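Local coordinates for protein DNA helicase RecQ (PDB 4Q48) that probably couples ATP hydrolysis to 3'-5' translocation and duplex DNA unwinding, represented here by the catalytic core of helicase, zinc-binding and RQC domains, at residues A[182-187]-A[387-392]; A[414-419]-A[462-467]; A[431-436]-A[489-494]; A[471-476]-A[505-510]. All blocks are in the same frame, centred on the assembly; numbering follows the deposited sequence.

Contact 1 of 4, residues A[182-187]-A[387-392]; sequences TADERT and LHYFGE
Asp184 and Tyr389 both turn their first side-chain bond so that CG lies opposite the backbone N (chi1 -158° and -171°), and this brings carboxylate and phenol together across the contact. The two side chains meet at a slant, with carboxylate and ring planes 30° apart. Asp184 OD2 stops 3.6 Å from Tyr389 OH, a gap that is not a hydrogen bond. What holds the pair is a third party: Lys368 forms a salt bridge with Asp184 OD2 and a hydrogen bond with Tyr389 OH. Next to this polar corner the packing is apolar and backbone-based. Ala183 CB points at the other segment and sits 4.3 Å from Phe390 CB, while Ala183 N lies at the edge of the Phe390 ring, 4.0 Å from CD1. Phe207 and Tyr321 meet that ring in turn. At the outer margin, Glu185 OE1 only approaches His388 NE2, at 4.5 Å, and the imidazole is held instead through ND1 by Glu393. The backbone that presents Phe390 turns off its helix at Gly391, the C' residue of a Schellman motif, with Glu392 N bonded to Leu387 O (3.0 Å) and Gly391 N to His388 O (2.9 Å). The arrangement is thus an interdomain joint: the capped end of a zinc-binding-domain helix packs on the end of helicase motif III, the Thr-Ala-Thr-Ala turn characteristic of the first RecA-like lobe.

Contact 2 of 4, residues A[414-419]-A[462-467]; sequences TREAQM and GKEHDE
Glu416 and His465 form the close-fitting part of this contact, and the charged groups of Arg415 and Glu464 form its looser, exposed margin. His465 NE2 donates to Glu416 OE2 at 2.6 Å with an N-H...O angle of 135°. The acceptor uses its anti lone pair and lies somewhat out of the imidazole plane. The side chains cross nearly at right angles, carboxylate and ring planes 70° apart. Chi1 (-76°) sets Glu416 CG beside the backbone N, where it comes 3.4 Å from His465 NE2, and the bend at chi2 swings the carboxylate onto that nitrogen. Trp470 and Val473 of helix 467-479 touch Glu416. Alongside, Met419 SD rests 4.3 Å from Gly462 CA. Toward solvent, Arg415 NH2 and Glu464 OE2 are 4.3 Å apart with no N-H aimed at the oxygen, and Arg415 NH2 makes only a long salt bridge, 3.9 Å, with Glu416 OE2. With Glu416 cut back to an alanine, His465 NE2 would probably lose its acceptor and the imidazole would be freer to turn. The two carboxylates would probably favour a protonated His465, though nearby Arg415 would oppose this; if protonated, the bond would be a charge-assisted link between helix and loop.

Contact 3 of 4, residues A[431-436]-A[489-494]; sequences FGAAHL and FGLRAT
Leu491 and Leu436 approach each other at a slant, their CD1 methyls meeting at 4.0 Å, and Ala433 completes the cluster with its CB 4.0 Å from the same Leu491 CD1. In Leu491 the bond to CG lies beside the backbone N (chi1 -58°), which carries the branch over to the first turn of helix 433-441. Leu436 directs its first side-chain bond toward the other segment. Phe431 does the reverse: its first side-chain bond is turned away, and its ring instead pairs with His435. Each ring lies over the other's face, offset toward the rim. His453 joins them, edge-to-face on Phe431 and hydrogen-bonded to His435 NE2. What Phe431 gives to the contact is its carbonyl. Leu491 N donates to Phe431 O at 2.9 Å with an N-H...O angle of 157°, and Gly490 CA makes a CA-H...O contact with the same oxygen at 3.2 Å. Two glycines, Gly432 and Gly490, face each other beside this bond. Around the cluster, Leu474 and Val478 of helix 467-479 touch Ala433 and Leu491 respectively, Thr424 of helix 414-426 meets Leu436, and strand 492-493 pairs antiparallel with strand 483-484, a hairpin consistent with the wing of a winged helix.

Contact 4 of 4, residues A[471-476]-A[505-510]; sequences RSVLRQ and QKLLLR
Leu507 is the first residue of its segment to meet the helix, reaching it with both methyls: CD1 lies 3.9 Å from Gln476 CG, and CD2 lies 4.4 Å from Val473 CG1. Leu508 then points the other way, onto Val410 and Asp412 of the neighbouring strand, and Leu509 returns to the helix. Its CD1 comes within 3.6 Å of Gln476 CG, its CG within 3.7 Å of Gln476 OE1, and its CD2 within 4.0 Å of Ser472 OG. Gln476 and Leu509 lie alongside each other, running opposite ways. The glutamine's shape makes this possible: CG stands opposite the backbone N (chi1 -159°), and a bend at chi2 (72°) folds the amide over the leucine. No hydrogen bond crosses the contact. Gln476 serves through packing, with CG against both leucines and CD and OE1 along Leu509, and an alanine here is likely to open a gap between Leu507 and Leu509 and strip cover from both. Strand 508-510, with Leu509 bonded to Arg411 through the backbone, pairs antiparallel with strand 410-412, bringing early and late parts of the RQC region side by side. Helix 467-479 is thus backed by this strand, an arrangement consistent with the winged-helix fold of RQC domains.

Overall arrangement
From the N terminus, contact 1 closes first and spans the longest loop: it brings the turn between strand 176-180 and helix 185-194 of the first lobe to the zinc-binding region, with the second lobe in between. The other three follow, within the RQC domain. Contact 2 closes a loop from helix 414-426 to the segment before helix 467-479; contact 3 opens inside it and ends beyond it, so the two cross. Contact 4 opens after contact 2 closes and crosses contact 3. Contacts 2 and 4 touch through Thr414 and Leu507, and contacts 3 and 4 through Ala433 and Arg471. Contact 1 touches none of them, but the Arg186-Asp486 salt bridge links its lobe to the RQC domain.

Contact 1 of 4, residues A[182-187]-A[387-392]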
loop_
_atom_site.group_PDB
_atom_site.type_symbol
_atom_site.label_atom_id
_atom_site.label_comp_id
_atom_site.label_asym_id
_atom_site.label_seq_id
_atom_site.Cartn_x
_atom_site.Cartn_y
_atom_site.Cartn_z
ATOM N N THR A 182 -1.728 -0.570 3.488
ATOM C CA THR A 182 -0.656 -1.003 2.614
ATOM C C THR A 182 -0.955 -2.456 2.294
ATOM O O THR A 182 -0.739 -3.361 3.109
ATOM C CB THR A 182 0.729 -0.858 3.256
ATOM O OG1 THR A 182 1.113 -2.106 3.869
ATOM C CG2 THR A 182 0.717 0.282 4.293
ATOM N N ALA A 183 -1.340 -2.679 1.048
ATOM C CA ALA A 183 -1.914 -3.952 0.635
ATOM C C ALA A 183 -1.014 -4.751 -0.308
ATOM O O ALA A 183 -1.504 -5.393 -1.245
ATOM C CB ALA A 183 -3.283 -3.710 -0.005
ATOM N N ASP A 184 0.297 -4.683 -0.071
ATOM C CA ASP A 184 1.265 -5.560 -0.740
ATOM C C ASP A 184 0.764 -7.023 -0.806
ATOM O O ASP A 184 0.222 -7.556 0.162
ATOM C CB ASP A 184 2.622 -5.462 -0.038
ATOM C CG ASP A 184 3.771 -5.891 -0.922
ATOM O OD1 ASP A 184 3.513 -6.473 -1.987
ATOM O OD2 ASP A 184 4.939 -5.636 -0.562
ATOM N N GLU A 185 0.921 -7.645 -1.972
ATOM C CA GLU A 185 0.244 -8.892 -2.315
ATOM C C GLU A 185 0.769 -10.081 -1.519
ATOM O O GLU A 185 -0.010 -10.920 -1.071
ATOM C CB GLU A 185 0.428 -9.133 -3.815
ATOM C CG GLU A 185 -0.116 -10.409 -4.419
ATOM C CD GLU A 185 0.455 -10.632 -5.831
ATOM O OE1 GLU A 185 0.849 -9.637 -6.497
ATOM O OE2 GLU A 185 0.516 -11.800 -6.283
ATOM N N ARG A 186 2.082 -10.139 -1.331
ATOM C CA ARG A 186 2.716 -10.972 -0.301
ATOM C C ARG A 186 2.366 -10.635 1.142
ATOM O O ARG A 186 2.477 -11.483 2.032
ATOM C CB ARG A 186 4.235 -10.953 -0.490
ATOM C CG ARG A 186 4.667 -11.963 -1.545
ATOM C CD ARG A 186 6.127 -11.846 -1.911
ATOM N NE ARG A 186 6.427 -10.472 -2.287
ATOM C CZ ARG A 186 7.584 -10.069 -2.795
ATOM N NH1 ARG A 186 8.561 -10.943 -2.997
ATOM N NH2 ARG A 186 7.752 -8.793 -3.113
ATOM N N THR A 187 1.998 -9.385 1.379
ATOM C CA THR A 187 1.594 -8.950 2.710
ATOM C C THR A 187 0.129 -9.286 3.004
ATOM O O THR A 187 -0.194 -9.742 4.099
ATOM C CB THR A 187 1.819 -7.446 2.880
ATOM O OG1 THR A 187 3.128 -7.109 2.397
ATOM C CG2 THR A 187 1.681 -7.058 4.346
ATOM N N LEU A 387 -2.845 0.856 -8.801
ATOM C CA LEU A 387 -3.956 0.409 -7.983
ATOM C C LEU A 387 -3.866 -1.100 -7.761
ATOM O O LEU A 387 -4.238 -1.601 -6.692
ATOM C CB LEU A 387 -5.278 0.815 -8.645
ATOM C CG LEU A 387 -5.502 2.351 -8.680
ATOM C CD1 LEU A 387 -6.806 2.732 -9.336
ATOM C CD2 LEU A 387 -5.442 2.962 -7.297
ATOM N N HIS A 388 -3.314 -1.814 -8.745
ATOM C CA HIS A 388 -3.145 -3.262 -8.657
ATOM C C HIS A 388 -2.215 -3.653 -7.498
ATOM O O HIS A 388 -2.417 -4.662 -6.821
ATOM C CB HIS A 388 -2.601 -3.808 -9.981
ATOM C CG HIS A 388 -2.151 -5.238 -9.907
ATOM N ND1 HIS A 388 -3.023 -6.305 -10.031
ATOM C CD2 HIS A 388 -0.929 -5.776 -9.683
ATOM C CE1 HIS A 388 -2.353 -7.435 -9.898
ATOM N NE2 HIS A 388 -1.082 -7.143 -9.687
ATOM N N TYR A 389 -1.203 -2.836 -7.256
ATOM C CA TYR A 389 -0.280 -3.067 -6.153
ATOM C C TYR A 389 -1.030 -3.099 -4.810
ATOM O O TYR A 389 -0.643 -3.805 -3.887
ATOM C CB TYR A 389 0.768 -1.973 -6.142
ATOM C CG TYR A 389 1.929 -2.165 -5.209
ATOM C CD1 TYR A 389 3.003 -2.987 -5.559
ATOM C CD2 TYR A 389 1.961 -1.532 -3.967
ATOM C CE1 TYR A 389 4.092 -3.164 -4.697
ATOM C CE2 TYR A 389 3.054 -1.700 -3.095
ATOM C CZ TYR A 389 4.117 -2.508 -3.474
ATOM O OH TYR A 389 5.197 -2.673 -2.626
ATOM N N PHE A 390 -2.121 -2.348 -4.711
ATOM C CA PHE A 390 -2.882 -2.307 -3.471
ATOM C C PHE A 390 -4.069 -3.272 -3.536
ATOM O O PHE A 390 -4.934 -3.253 -2.666
ATOM C CB PHE A 390 -3.374 -0.871 -3.175
ATOM C CG PHE A 390 -2.270 0.110 -2.977
ATOM C CD1 PHE A 390 -1.572 0.164 -1.777
ATOM C CD2 PHE A 390 -1.884 0.946 -4.010
ATOM C CE1 PHE A 390 -0.511 1.053 -1.602
ATOM C CE2 PHE A 390 -0.826 1.846 -3.849
ATOM C CZ PHE A 390 -0.139 1.898 -2.641
ATOM N N GLY A 391 -4.095 -4.134 -4.543
ATOM C CA GLY A 391 -5.142 -5.126 -4.630
ATOM C C GLY A 391 -6.426 -4.663 -5.284
ATOM O O GLY A 391 -7.413 -5.395 -5.303
ATOM N N GLU A 392 -6.436 -3.449 -5.818
ATOM C CA GLU A 392 -7.598 -2.964 -6.553
ATOM C C GLU A 392 -7.381 -3.170 -8.051
ATOM O O GLU A 392 -6.309 -2.859 -8.565
ATOM C CB GLU A 392 -7.858 -1.489 -6.256
ATOM C CG GLU A 392 -8.947 -0.856 -7.106
ATOM C CD GLU A 392 -9.356 0.520 -6.590
ATOM O OE1 GLU A 392 -8.726 1.000 -5.629
ATOM O OE2 GLU A 392 -10.287 1.131 -7.158
#

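Contact 2 of 4, residues A[414-419]-A[462-467]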
loop_
_atom_site.group_PDB
_atom_site.type_symbol
_atom_site.label_atom_id
_atom_site.label_comp_id
_atom_site.label_asym_id
_atom_site.label_seq_id
_atom_site.Cartn_x
_atom_site.Cartn_y
_atom_site.Cartn_z
ATOM N N THR A 414 2.240 -10.686 -26.418
ATOM C CA THR A 414 1.099 -11.458 -25.946
ATOM C C THR A 414 1.216 -12.947 -26.291
ATOM O O THR A 414 0.944 -13.808 -25.469
ATOM C CB THR A 414 -0.186 -10.885 -26.547
ATOM O OG1 THR A 414 -0.347 -9.512 -26.132
ATOM C CG2 THR A 414 -1.376 -11.728 -26.178
ATOM N N ARG A 415 1.632 -13.234 -27.518
ATOM C CA ARG A 415 1.770 -14.594 -28.040
ATOM C C ARG A 415 2.832 -15.342 -27.237
ATOM O O ARG A 415 2.681 -16.524 -26.896
ATOM C CB ARG A 415 2.151 -14.510 -29.534
ATOM C CG ARG A 415 2.390 -15.794 -30.318
ATOM C CD ARG A 415 2.652 -15.502 -31.831
ATOM N NE ARG A 415 3.822 -14.633 -32.093
ATOM C CZ ARG A 415 3.828 -13.578 -32.928
ATOM N NH1 ARG A 415 2.724 -13.238 -33.610
ATOM N NH2 ARG A 415 4.942 -12.855 -33.087
ATOM N N GLU A 416 3.915 -14.641 -26.926
ATOM C CA GLU A 416 5.012 -15.232 -26.169
ATOM C C GLU A 416 4.613 -15.413 -24.702
ATOM O O GLU A 416 4.994 -16.401 -24.060
ATOM C CB GLU A 416 6.280 -14.371 -26.293
ATOM C CG GLU A 416 7.024 -14.482 -27.637
ATOM C CD GLU A 416 6.381 -13.690 -28.784
ATOM O OE1 GLU A 416 5.337 -13.010 -28.593
ATOM O OE2 GLU A 416 6.926 -13.759 -29.906
ATOM N N ALA A 417 3.859 -14.452 -24.175
ATOM C CA ALA A 417 3.368 -14.551 -22.812
ATOM C C ALA A 417 2.519 -15.799 -22.672
ATOM O O ALA A 417 2.678 -16.537 -21.701
ATOM C CB ALA A 417 2.584 -13.315 -22.405
ATOM N N GLN A 418 1.658 -16.064 -23.659
ATOM C CA GLN A 418 0.805 -17.260 -23.608
ATOM C C GLN A 418 1.668 -18.534 -23.616
ATOM O O GLN A 418 1.488 -19.420 -22.767
ATOM C CB GLN A 418 -0.178 -17.301 -24.769
ATOM C CG GLN A 418 -1.214 -16.182 -24.845
ATOM C CD GLN A 418 -1.993 -16.211 -26.182
ATOM O OE1 GLN A 418 -1.636 -16.940 -27.123
ATOM N NE2 GLN A 418 -3.050 -15.428 -26.261
ATOM N N MET A 419 2.620 -18.614 -24.549
ATOM C CA MET A 419 3.525 -19.756 -24.582
ATOM C C MET A 419 4.173 -19.971 -23.229
ATOM O O MET A 419 4.246 -21.094 -22.723
ATOM C CB MET A 419 4.603 -19.575 -25.605
ATOM C CG MET A 419 4.217 -19.915 -26.972
ATOM S SD MET A 419 5.592 -19.507 -28.063
ATOM C CE MET A 419 4.662 -18.878 -29.474
ATOM N N GLY A 462 8.935 -22.560 -28.565
ATOM C CA GLY A 462 9.486 -21.214 -28.551
ATOM C C GLY A 462 10.876 -21.108 -29.184
ATOM O O GLY A 462 11.643 -20.214 -28.832
ATOM N N LYS A 463 11.223 -22.033 -30.079
ATOM C CA LYS A 463 12.582 -22.099 -30.634
ATOM C C LYS A 463 12.881 -20.863 -31.487
ATOM O O LYS A 463 14.032 -20.529 -31.751
ATOM C CB LYS A 463 12.770 -23.383 -31.467
ATOM C CG LYS A 463 11.816 -23.477 -32.652
ATOM C CD LYS A 463 12.094 -24.678 -33.545
ATOM C CE LYS A 463 11.430 -24.493 -34.918
ATOM N NZ LYS A 463 11.870 -25.512 -35.930
ATOM N N GLU A 464 11.809 -20.165 -31.837
ATOM C CA GLU A 464 11.813 -18.923 -32.599
ATOM C C GLU A 464 12.675 -17.804 -31.998
ATOM O O GLU A 464 13.295 -17.027 -32.724
ATOM C CB GLU A 464 10.361 -18.459 -32.706
ATOM C CG GLU A 464 10.141 -17.062 -33.227
ATOM C CD GLU A 464 8.686 -16.653 -33.094
ATOM O OE1 GLU A 464 7.905 -17.462 -32.531
ATOM O OE2 GLU A 464 8.341 -15.519 -33.514
ATOM N N HIS A 465 12.692 -17.726 -30.670
ATOM C CA HIS A 465 13.365 -16.661 -29.931
ATOM C C HIS A 465 14.600 -17.209 -29.282
ATOM O O HIS A 465 14.811 -18.419 -29.276
ATOM C CB HIS A 465 12.454 -16.066 -28.855
ATOM C CG HIS A 465 11.268 -15.333 -29.400
ATOM N ND1 HIS A 465 11.346 -14.037 -29.865
ATOM C CD2 HIS A 465 9.988 -15.728 -29.599
ATOM C CE1 HIS A 465 10.159 -13.655 -30.301
ATOM N NE2 HIS A 465 9.320 -14.665 -30.158
ATOM N N ASP A 466 15.450 -16.322 -28.789
ATOM C CA ASP A 466 16.639 -16.766 -28.076
ATOM C C ASP A 466 16.454 -16.703 -26.569
ATOM O O ASP A 466 15.424 -16.236 -26.074
ATOM C CB ASP A 466 17.858 -15.958 -28.516
ATOM C CG ASP A 466 17.609 -14.468 -28.513
ATOM O OD1 ASP A 466 16.844 -13.980 -27.651
ATOM O OD2 ASP A 466 18.168 -13.789 -29.411
ATOM N N GLU A 467 17.472 -17.151 -25.845
ATOM C CA GLU A 467 17.412 -17.222 -24.397
ATOM C C GLU A 467 17.086 -15.902 -23.724
ATOM O O GLU A 467 16.463 -15.887 -22.663
ATOM C CB GLU A 467 18.736 -17.734 -23.848
ATOM C CG GLU A 467 18.733 -17.859 -22.357
ATOM C CD GLU A 467 19.940 -18.589 -21.836
ATOM O OE1 GLU A 467 20.447 -19.482 -22.555
ATOM O OE2 GLU A 467 20.346 -18.301 -20.686
#

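Contact 3 of 4, residues A[431-436]-A[489-494]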
loop_
_atom_site.group_PDB
_atom_site.type_symbol
_atom_site.label_atom_id
_atom_site.label_comp_id
_atom_site.label_asym_id
_atom_site.label_seq_id
_atom_site.Cartn_x
_atom_site.Cartn_y
_atom_site.Cartn_z
ATOM N N PHE A 431 9.118 -25.117 -11.727
ATOM C CA PHE A 431 10.458 -24.989 -12.288
ATOM C C PHE A 431 10.813 -23.514 -12.407
ATOM O O PHE A 431 9.927 -22.651 -12.286
ATOM C CB PHE A 431 10.570 -25.712 -13.632
ATOM C CG PHE A 431 10.493 -27.210 -13.497
ATOM C CD1 PHE A 431 11.623 -27.952 -13.196
ATOM C CD2 PHE A 431 9.285 -27.876 -13.641
ATOM C CE1 PHE A 431 11.551 -29.334 -13.044
ATOM C CE2 PHE A 431 9.214 -29.250 -13.497
ATOM C CZ PHE A 431 10.349 -29.981 -13.203
ATOM N N GLY A 432 12.115 -23.241 -12.551
ATOM C CA GLY A 432 12.657 -21.890 -12.538
ATOM C C GLY A 432 12.737 -21.314 -13.924
ATOM O O GLY A 432 12.645 -22.038 -14.917
ATOM N N ALA A 433 12.941 -20.006 -13.986
ATOM C CA ALA A 433 12.956 -19.280 -15.252
ATOM C C ALA A 433 13.869 -19.924 -16.299
ATOM O O ALA A 433 13.510 -20.030 -17.480
ATOM C CB ALA A 433 13.366 -17.839 -15.007
ATOM N N ALA A 434 15.072 -20.307 -15.871
ATOM C CA ALA A 434 16.039 -20.918 -16.789
ATOM C C ALA A 434 15.538 -22.261 -17.340
ATOM O O ALA A 434 15.613 -22.512 -18.544
ATOM C CB ALA A 434 17.363 -21.096 -16.105
ATOM N N HIS A 435 15.014 -23.111 -16.453
ATOM C CA HIS A 435 14.456 -24.393 -16.873
ATOM C C HIS A 435 13.299 -24.250 -17.861
ATOM O O HIS A 435 13.300 -24.872 -18.926
ATOM C CB HIS A 435 13.985 -25.207 -15.675
ATOM C CG HIS A 435 13.528 -26.579 -16.052
ATOM N ND1 HIS A 435 14.396 -27.644 -16.170
ATOM C CD2 HIS A 435 12.303 -27.051 -16.388
ATOM C CE1 HIS A 435 13.724 -28.715 -16.552
ATOM N NE2 HIS A 435 12.452 -28.382 -16.691
ATOM N N LEU A 436 12.327 -23.417 -17.504
ATOM C CA LEU A 436 11.221 -23.090 -18.389
ATOM C C LEU A 436 11.732 -22.660 -19.772
ATOM O O LEU A 436 11.187 -23.047 -20.822
ATOM C CB LEU A 436 10.390 -21.973 -17.774
ATOM C CG LEU A 436 9.607 -22.299 -16.498
ATOM C CD1 LEU A 436 8.832 -21.077 -16.008
ATOM C CD2 LEU A 436 8.663 -23.445 -16.737
ATOM N N PHE A 489 12.638 -19.726 -6.701
ATOM C CA PHE A 489 12.886 -19.448 -8.103
ATOM C C PHE A 489 11.997 -20.245 -9.031
ATOM O O PHE A 489 12.054 -20.058 -10.247
ATOM C CB PHE A 489 14.367 -19.711 -8.414
ATOM C CG PHE A 489 15.276 -18.961 -7.513
ATOM C CD1 PHE A 489 15.048 -17.609 -7.264
ATOM C CD2 PHE A 489 16.286 -19.608 -6.831
ATOM C CE1 PHE A 489 15.837 -16.908 -6.399
ATOM C CE2 PHE A 489 17.090 -18.898 -5.962
ATOM C CZ PHE A 489 16.857 -17.545 -5.748
ATOM N N GLY A 490 11.078 -21.014 -8.458
ATOM C CA GLY A 490 10.064 -21.672 -9.264
ATOM C C GLY A 490 8.898 -20.742 -9.516
ATOM O O GLY A 490 8.457 -20.012 -8.629
ATOM N N LEU A 491 8.375 -20.776 -10.729
ATOM C CA LEU A 491 7.349 -19.813 -11.107
ATOM C C LEU A 491 5.992 -20.510 -11.229
ATOM O O LEU A 491 5.877 -21.519 -11.928
ATOM C CB LEU A 491 7.747 -19.126 -12.417
ATOM C CG LEU A 491 9.093 -18.412 -12.299
ATOM C CD1 LEU A 491 9.587 -17.924 -13.631
ATOM C CD2 LEU A 491 8.928 -17.242 -11.363
ATOM N N ARG A 492 4.996 -19.965 -10.529
ATOM C CA ARG A 492 3.629 -20.476 -10.480
ATOM C C ARG A 492 2.730 -19.563 -11.302
ATOM O O ARG A 492 2.747 -18.332 -11.104
ATOM C CB ARG A 492 3.102 -20.488 -9.042
ATOM C CG ARG A 492 3.929 -21.246 -8.008
ATOM C CD ARG A 492 3.279 -21.139 -6.600
ATOM N NE ARG A 492 3.817 -22.080 -5.604
ATOM C CZ ARG A 492 3.428 -23.346 -5.470
ATOM N NH1 ARG A 492 2.474 -23.845 -6.256
ATOM N NH2 ARG A 492 3.979 -24.109 -4.531
ATOM N N ALA A 493 1.883 -20.131 -12.155
ATOM C CA ALA A 493 0.855 -19.312 -12.805
ATOM C C ALA A 493 -0.160 -18.867 -11.787
ATOM O O ALA A 493 -0.749 -19.678 -11.116
ATOM C CB ALA A 493 0.162 -20.079 -13.926
ATOM N N THR A 494 -0.336 -17.568 -11.638
ATOM C CA THR A 494 -1.345 -17.038 -10.720
ATOM C C THR A 494 -2.745 -17.047 -11.350
ATOM O O THR A 494 -2.900 -17.359 -12.535
ATOM C CB THR A 494 -1.042 -15.613 -10.300
ATOM O OG1 THR A 494 -1.391 -14.739 -11.383
ATOM C CG2 THR A 494 0.426 -15.443 -9.925
#

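Contact 4 of 4, residues A[471-476]-A[505-510]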
loop_
_atom_site.group_PDB
_atom_site.type_symbol
_atom_site.label_atom_id
_atom_site.label_comp_id
_atom_site.label_asym_id
_atom_site.label_seq_id
_atom_site.Cartn_x
_atom_site.Cartn_y
_atom_site.Cartn_z
ATOM N N ARG A 471 13.688 -14.845 -20.940
ATOM C CA ARG A 471 13.985 -14.479 -19.563
ATOM C C ARG A 471 13.338 -13.140 -19.295
ATOM O O ARG A 471 12.821 -12.880 -18.189
ATOM C CB ARG A 471 15.490 -14.413 -19.310
ATOM C CG ARG A 471 16.187 -15.763 -19.251
ATOM C CD ARG A 471 15.551 -16.722 -18.243
ATOM N NE ARG A 471 15.949 -16.451 -16.867
ATOM C CZ ARG A 471 17.039 -16.961 -16.298
ATOM N NH1 ARG A 471 17.840 -17.758 -17.007
ATOM N NH2 ARG A 471 17.331 -16.670 -15.026
ATOM N N SER A 472 13.368 -12.301 -20.329
ATOM C CA SER A 472 12.739 -10.989 -20.314
ATOM C C SER A 472 11.208 -11.091 -20.194
ATOM O O SER A 472 10.606 -10.487 -19.288
ATOM C CB SER A 472 13.127 -10.217 -21.574
ATOM O OG SER A 472 12.222 -9.150 -21.800
ATOM N N VAL A 473 10.594 -11.879 -21.084
ATOM C CA VAL A 473 9.156 -12.119 -21.047
ATOM C C VAL A 473 8.787 -12.622 -19.660
ATOM O O VAL A 473 7.803 -12.154 -19.059
ATOM C CB VAL A 473 8.697 -13.158 -22.106
ATOM C CG1 VAL A 473 7.358 -13.737 -21.736
ATOM C CG2 VAL A 473 8.625 -12.554 -23.496
ATOM N N LEU A 474 9.594 -13.546 -19.131
ATOM C CA LEU A 474 9.319 -14.103 -17.809
ATOM C C LEU A 474 9.394 -13.074 -16.695
ATOM O O LEU A 474 8.527 -13.075 -15.833
ATOM C CB LEU A 474 10.248 -15.282 -17.497
ATOM C CG LEU A 474 10.040 -16.526 -18.392
ATOM C CD1 LEU A 474 11.203 -17.505 -18.256
ATOM C CD2 LEU A 474 8.683 -17.235 -18.137
ATOM N N ARG A 475 10.368 -12.166 -16.726
ATOM C CA ARG A 475 10.457 -11.161 -15.675
ATOM C C ARG A 475 9.240 -10.303 -15.735
ATOM O O ARG A 475 8.658 -9.919 -14.716
ATOM C CB ARG A 475 11.723 -10.323 -15.807
ATOM C CG ARG A 475 12.966 -11.039 -15.288
ATOM C CD ARG A 475 14.179 -10.126 -15.200
ATOM N NE ARG A 475 14.491 -9.536 -16.497
ATOM C CZ ARG A 475 15.284 -10.116 -17.399
ATOM N NH1 ARG A 475 15.849 -11.284 -17.109
ATOM N NH2 ARG A 475 15.528 -9.521 -18.569
ATOM N N GLN A 476 8.832 -10.035 -16.956
ATOM C CA GLN A 476 7.735 -9.136 -17.187
ATOM C C GLN A 476 6.462 -9.757 -16.636
ATOM O O GLN A 476 5.677 -9.077 -15.960
ATOM C CB GLN A 476 7.615 -8.827 -18.681
ATOM C CG GLN A 476 6.856 -7.561 -18.918
ATOM C CD GLN A 476 7.657 -6.327 -18.516
ATOM O OE1 GLN A 476 8.852 -6.202 -18.834
ATOM N NE2 GLN A 476 7.022 -5.454 -17.727
ATOM N N GLN A 505 -6.400 -10.354 -22.738
ATOM C CA GLN A 505 -5.425 -9.370 -22.285
ATOM C C GLN A 505 -4.091 -9.514 -23.036
ATOM O O GLN A 505 -3.718 -10.610 -23.464
ATOM C CB GLN A 505 -5.207 -9.494 -20.777
ATOM C CG GLN A 505 -6.129 -8.608 -19.935
ATOM C CD GLN A 505 -6.198 -9.037 -18.453
ATOM O OE1 GLN A 505 -5.171 -9.346 -17.829
ATOM N NE2 GLN A 505 -7.414 -9.012 -17.877
ATOM N N LYS A 506 -3.376 -8.400 -23.179
ATOM C CA LYS A 506 -2.159 -8.342 -23.974
ATOM C C LYS A 506 -0.954 -8.117 -23.070
ATOM O O LYS A 506 -1.072 -7.470 -22.032
ATOM C CB LYS A 506 -2.207 -7.203 -25.000
ATOM C CG LYS A 506 -3.124 -7.345 -26.184
ATOM C CD LYS A 506 -3.050 -6.065 -27.033
ATOM C CE LYS A 506 -4.171 -5.936 -28.097
ATOM N NZ LYS A 506 -4.055 -6.814 -29.319
ATOM N N LEU A 507 0.204 -8.645 -23.457
ATOM C CA LEU A 507 1.455 -8.271 -22.787
ATOM C C LEU A 507 2.244 -7.261 -23.617
ATOM O O LEU A 507 2.730 -7.608 -24.682
ATOM C CB LEU A 507 2.322 -9.488 -22.546
ATOM C CG LEU A 507 3.681 -9.153 -21.963
ATOM C CD1 LEU A 507 3.487 -8.508 -20.595
ATOM C CD2 LEU A 507 4.571 -10.380 -21.883
ATOM N N LEU A 508 2.348 -6.008 -23.176
ATOM C CA LEU A 508 3.077 -4.994 -23.953
ATOM C C LEU A 508 4.304 -4.468 -23.221
ATOM O O LEU A 508 4.209 -4.005 -22.101
ATOM C CB LEU A 508 2.166 -3.819 -24.299
ATOM C CG LEU A 508 0.768 -4.146 -24.862
ATOM C CD1 LEU A 508 0.023 -2.895 -25.330
ATOM C CD2 LEU A 508 0.859 -5.155 -25.999
ATOM N N LEU A 509 5.443 -4.467 -23.898
ATOM C CA LEU A 509 6.631 -3.794 -23.415
ATOM C C LEU A 509 6.829 -2.470 -24.191
ATOM O O LEU A 509 6.355 -2.313 -25.340
ATOM C CB LEU A 509 7.861 -4.686 -23.567
ATOM C CG LEU A 509 8.178 -5.718 -22.476
ATOM C CD1 LEU A 509 7.115 -6.837 -22.387
ATOM C CD2 LEU A 509 9.548 -6.300 -22.687
ATOM N N ARG A 510 7.474 -1.498 -23.546
ATOM C CA ARG A 510 7.824 -0.245 -24.226
ATOM C C ARG A 510 8.766 -0.566 -25.360
ATOM O O ARG A 510 9.618 -1.445 -25.192
ATOM C CB ARG A 510 8.458 0.723 -23.254
ATOM C CG ARG A 510 7.438 1.588 -22.606
ATOM C CD ARG A 510 8.036 2.330 -21.452
ATOM N NE ARG A 510 7.035 3.241 -20.914
ATOM C CZ ARG A 510 6.943 4.530 -21.226
ATOM N NH1 ARG A 510 7.837 5.092 -22.041
ATOM N NH2 ARG A 510 5.966 5.255 -20.687
#